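Local coordinates for pullulanase (Bacillus acidopullulyticus, PDB 2WAN), which hydrolyses alpha-1,6-glucosidic linkages in pullulan and, as a debranching enzyme, probably those at the branch points of amylopectin and related starch polysaccharides, at residues 439-444 / 501-506. Sequence-based numbering, arbitrary orientation. Where two conformers were deposited one is given.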
ATOM      1  N   HIS A 439      -8.647 -10.984 -12.520  1.00 10.22           N
ATOM      2  CA  HIS A 439      -8.629 -12.094 -11.557  1.00  8.45           C
ATOM      3  C   HIS A 439      -8.477 -13.415 -12.312  1.00  9.24           C
ATOM      4  O   HIS A 439      -9.133 -13.610 -13.337  1.00  9.39           O
ATOM      5  CB  HIS A 439      -9.958 -12.034 -10.796  1.00 10.34           C
ATOM      6  CG  HIS A 439     -10.085 -13.000  -9.658  1.00 11.16           C
ATOM      7  ND1 HIS A 439     -10.421 -14.331  -9.839  1.00  9.38           N
ATOM      8  CD2 HIS A 439     -10.004 -12.809  -8.323  1.00 11.62           C
ATOM      9  CE1 HIS A 439     -10.503 -14.920  -8.659  1.00 13.84           C
ATOM     10  NE2 HIS A 439     -10.265 -14.019  -7.723  1.00 11.72           N
ATOM     11  N   VAL A 440      -7.599 -14.307 -11.838  1.00  7.67           N
ATOM     12  CA  VAL A 440      -7.336 -15.564 -12.574  1.00  8.80           C
ATOM     13  C   VAL A 440      -8.599 -16.408 -12.795  1.00  8.56           C
ATOM     14  O   VAL A 440      -8.765 -17.008 -13.881  1.00 11.74           O
ATOM     15  CB  VAL A 440      -6.235 -16.406 -11.873  1.00  8.78           C
ATOM     16  CG1 VAL A 440      -6.028 -17.747 -12.580  1.00 12.37           C
ATOM     17  CG2 VAL A 440      -4.890 -15.617 -11.851  1.00  9.90           C
ATOM     18  N   ARG A 441      -9.482 -16.488 -11.792  1.00  9.25           N
ATOM     19  CA  ARG A 441     -10.705 -17.261 -11.989  1.00 10.00           C
ATOM     20  C   ARG A 441     -11.648 -16.528 -12.966  1.00 10.72           C
ATOM     21  O   ARG A 441     -12.111 -17.119 -13.954  1.00 10.89           O
ATOM     22  CB  ARG A 441     -11.410 -17.530 -10.670  1.00  9.72           C
ATOM     23  CG  ARG A 441     -12.619 -18.454 -10.834  1.00 12.76           C
ATOM     24  CD  ARG A 441     -13.252 -18.837  -9.497  1.00 12.73           C
ATOM     25  NE  ARG A 441     -14.459 -19.652  -9.703  1.00 10.40           N
ATOM     26  CZ  ARG A 441     -14.475 -20.978  -9.869  1.00 15.57           C
ATOM     27  NH1 ARG A 441     -13.342 -21.696  -9.848  1.00 13.24           N
ATOM     28  NH2 ARG A 441     -15.644 -21.603 -10.059  1.00 14.16           N
ATOM     29  N   ASP A 442     -11.886 -15.236 -12.733  1.00  9.65           N
ATOM     30  CA  ASP A 442     -12.849 -14.491 -13.585  1.00 11.09           C
ATOM     31  C   ASP A 442     -12.512 -14.602 -15.060  1.00 10.87           C
ATOM     32  O   ASP A 442     -13.404 -14.697 -15.921  1.00  9.72           O
ATOM     33  CB  ASP A 442     -12.848 -12.987 -13.298  1.00 11.03           C
ATOM     34  CG  ASP A 442     -13.263 -12.623 -11.902  1.00 12.93           C
ATOM     35  OD1 ASP A 442     -13.644 -13.492 -11.103  1.00 12.15           O
ATOM     36  OD2 ASP A 442     -13.202 -11.410 -11.602  1.00 10.93           O
ATOM     37  N   PHE A 443     -11.216 -14.550 -15.370  1.00 10.58           N
ATOM     38  CA  PHE A 443     -10.750 -14.456 -16.761  1.00  9.75           C
ATOM     39  C   PHE A 443     -11.309 -15.548 -17.670  1.00  8.93           C
ATOM     40  O   PHE A 443     -11.642 -15.274 -18.832  1.00 11.16           O
ATOM     41  CB  PHE A 443      -9.218 -14.490 -16.779  1.00  9.27           C
ATOM     42  CG  PHE A 443      -8.620 -14.134 -18.109  1.00  9.47           C
ATOM     43  CD1 PHE A 443      -8.815 -12.863 -18.650  1.00 10.07           C
ATOM     44  CD2 PHE A 443      -7.861 -15.078 -18.826  1.00 12.77           C
ATOM     45  CE1 PHE A 443      -8.251 -12.518 -19.884  1.00 11.21           C
ATOM     46  CE2 PHE A 443      -7.286 -14.738 -20.067  1.00 10.30           C
ATOM     47  CZ  PHE A 443      -7.505 -13.466 -20.597  1.00 10.66           C
ATOM     48  N   SER A 444     -11.433 -16.770 -17.142  1.00  9.77           N
ATOM     49  CA  SER A 444     -11.708 -17.924 -18.010  1.00  9.32           C
ATOM     50  C   SER A 444     -12.788 -18.899 -17.504  1.00 10.03           C
ATOM     51  O   SER A 444     -13.093 -19.879 -18.174  1.00 10.59           O
ATOM     52  CB  SER A 444     -10.393 -18.699 -18.212  1.00  9.97           C
ATOM     53  OG  SER A 444      -9.947 -19.216 -16.961  1.00  9.54           O
ATOM     54  N   GLN A 501     -11.620 -27.705  -1.881  1.00 18.45           N
ATOM     55  CA  GLN A 501     -12.836 -27.195  -2.521  0.50 20.95           C
ATOM     56  C   GLN A 501     -12.460 -25.965  -3.345  1.00 20.10           C
ATOM     57  O   GLN A 501     -12.861 -24.832  -3.025  1.00 21.21           O
ATOM     58  CB  GLN A 501     -13.893 -26.863  -1.466  0.50 22.18           C
ATOM     59  CG  GLN A 501     -14.417 -28.084  -0.727  0.50 23.65           C
ATOM     60  CD  GLN A 501     -15.257 -27.720   0.476  0.50 30.84           C
ATOM     61  OE1 GLN A 501     -15.370 -26.549   0.838  0.50 34.64           O
ATOM     62  NE2 GLN A 501     -15.855 -28.725   1.104  0.50 30.03           N
ATOM     63  N   PRO A 502     -11.668 -26.175  -4.419  1.00 18.62           N
ATOM     64  CA  PRO A 502     -11.007 -25.029  -5.062  1.00 19.40           C
ATOM     65  C   PRO A 502     -11.895 -24.149  -5.940  1.00 21.14           C
ATOM     66  O   PRO A 502     -11.406 -23.174  -6.517  1.00 22.95           O
ATOM     67  CB  PRO A 502      -9.927 -25.693  -5.913  1.00 18.30           C
ATOM     68  CG  PRO A 502     -10.532 -27.015  -6.300  1.00 20.82           C
ATOM     69  CD  PRO A 502     -11.368 -27.442  -5.121  1.00 17.17           C
ATOM     70  N   ASP A 503     -13.183 -24.471  -6.028  1.00 20.39           N
ATOM     71  CA  ASP A 503     -14.088 -23.650  -6.826  1.00 23.88           C
ATOM     72  C   ASP A 503     -14.937 -22.670  -6.014  1.00 21.54           C
ATOM     73  O   ASP A 503     -15.851 -22.039  -6.557  1.00 23.54           O
ATOM     74  CB  ASP A 503     -14.940 -24.520  -7.758  1.00 22.08           C
ATOM     75  CG  ASP A 503     -14.093 -25.313  -8.739  1.00 30.86           C
ATOM     76  OD1 ASP A 503     -13.285 -24.700  -9.486  1.00 29.30           O
ATOM     77  OD2 ASP A 503     -14.221 -26.556  -8.754  1.00 31.39           O
ATOM     78  N   THR A 504     -14.646 -22.520  -4.724  1.00 20.72           N
ATOM     79  CA  THR A 504     -15.259 -21.418  -4.000  1.00 21.27           C
ATOM     80  C   THR A 504     -14.607 -20.135  -4.518  1.00 21.33           C
ATOM     81  O   THR A 504     -13.516 -20.180  -5.103  1.00 22.73           O
ATOM     82  CB  THR A 504     -15.190 -21.554  -2.464  1.00 24.86           C
ATOM     83  OG1 THR A 504     -13.832 -21.662  -2.044  1.00 26.76           O
ATOM     84  CG2 THR A 504     -15.981 -22.786  -1.985  1.00 26.66           C
ATOM     85  N   TYR A 505     -15.296 -19.013  -4.348  1.00 18.88           N
ATOM     86  CA  TYR A 505     -14.847 -17.753  -4.928  1.00 17.57           C
ATOM     87  C   TYR A 505     -14.252 -16.801  -3.896  1.00 15.91           C
ATOM     88  O   TYR A 505     -14.905 -16.481  -2.919  1.00 15.01           O
ATOM     89  CB  TYR A 505     -16.025 -17.042  -5.629  1.00 16.89           C
ATOM     90  CG  TYR A 505     -15.496 -15.864  -6.409  1.00 15.77           C
ATOM     91  CD1 TYR A 505     -15.339 -14.601  -5.812  1.00 12.99           C
ATOM     92  CD2 TYR A 505     -15.059 -16.041  -7.718  1.00 11.06           C
ATOM     93  CE1 TYR A 505     -14.788 -13.535  -6.523  1.00 12.75           C
ATOM     94  CE2 TYR A 505     -14.497 -14.986  -8.441  1.00  9.46           C
ATOM     95  CZ  TYR A 505     -14.370 -13.750  -7.847  1.00 13.16           C
ATOM     96  OH  TYR A 505     -13.821 -12.718  -8.573  1.00 15.34           O
ATOM     97  N   ASN A 506     -13.050 -16.273  -4.140  1.00 14.68           N
ATOM     98  CA  ASN A 506     -12.582 -15.137  -3.352  1.00 13.93           C
ATOM     99  C   ASN A 506     -11.575 -14.279  -4.123  1.00 14.65           C
ATOM    100  O   ASN A 506     -10.764 -14.804  -4.896  1.00 11.40           O
ATOM    101  CB  ASN A 506     -11.958 -15.592  -2.018  1.00 16.37           C
ATOM    102  CG  ASN A 506     -11.962 -14.498  -0.951  1.00 18.76           C
ATOM    103  OD1 ASN A 506     -11.121 -13.581  -0.953  1.00 17.35           O
ATOM    104  ND2 ASN A 506     -12.902 -14.610  -0.006  1.00 18.11           N
TER
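Tyr505 OH donates to Asp442 OD1 over 2.7 Å, and the carboxylate lies nearly in the plane of the phenol ring, with OD1 at the ring edge accepting the bond on its syn lone pair. The same hydroxyl also sits over the centre of the His439 imidazole, 3.7 Å above that ring's plane. Because the two rings are nearly parallel but slid apart, their centroids 5.1 Å from each other, it is the hydroxyl, rather than the phenol ring, that lies over the imidazole centre, and the rings barely overlap. At its edge the imidazole donates through NE2 to Asn506 O (3.0 Å, N-H...O 164°); the acceptor lies close to the ring plane, although the donor stands above the carbonyl plane.

Arg441 extends its chain fully from CG to NE, passing its CD at 3.8 Å from Tyr505 CD2, and delivers NH1 to the anti lone pair of Asp503 OD1 in a salt bridge of 3.0 Å. Asp503 O lies over one guanidinium face, offset toward its rim, and NE forms a second salt bridge with Asp797 of helix 797-800. Cutting Arg441 back to an alanine here is likely to leave Asp503 and Asp797 without the cation they share and to open a gap beside Tyr505 CD2.

Strand 435-438 is the first of the eight parallel strands of the alpha-amylase TIM barrel, and 439-444 follows it directly, while 501-506 belongs to the loop between strands 492-494 and 511-513. Behind the first shell, His439 occupies the N-cap of helix 440-444: with CG anti to the backbone N (chi1 -174°), ND1 turns back to accept weak bonds from Arg441 N and Asp442 N, which helps fix the ring's rotation and leaves NE2, across the ring, aimed at Asn506 O. Tyr505 and Asp442 both also touch Asn800.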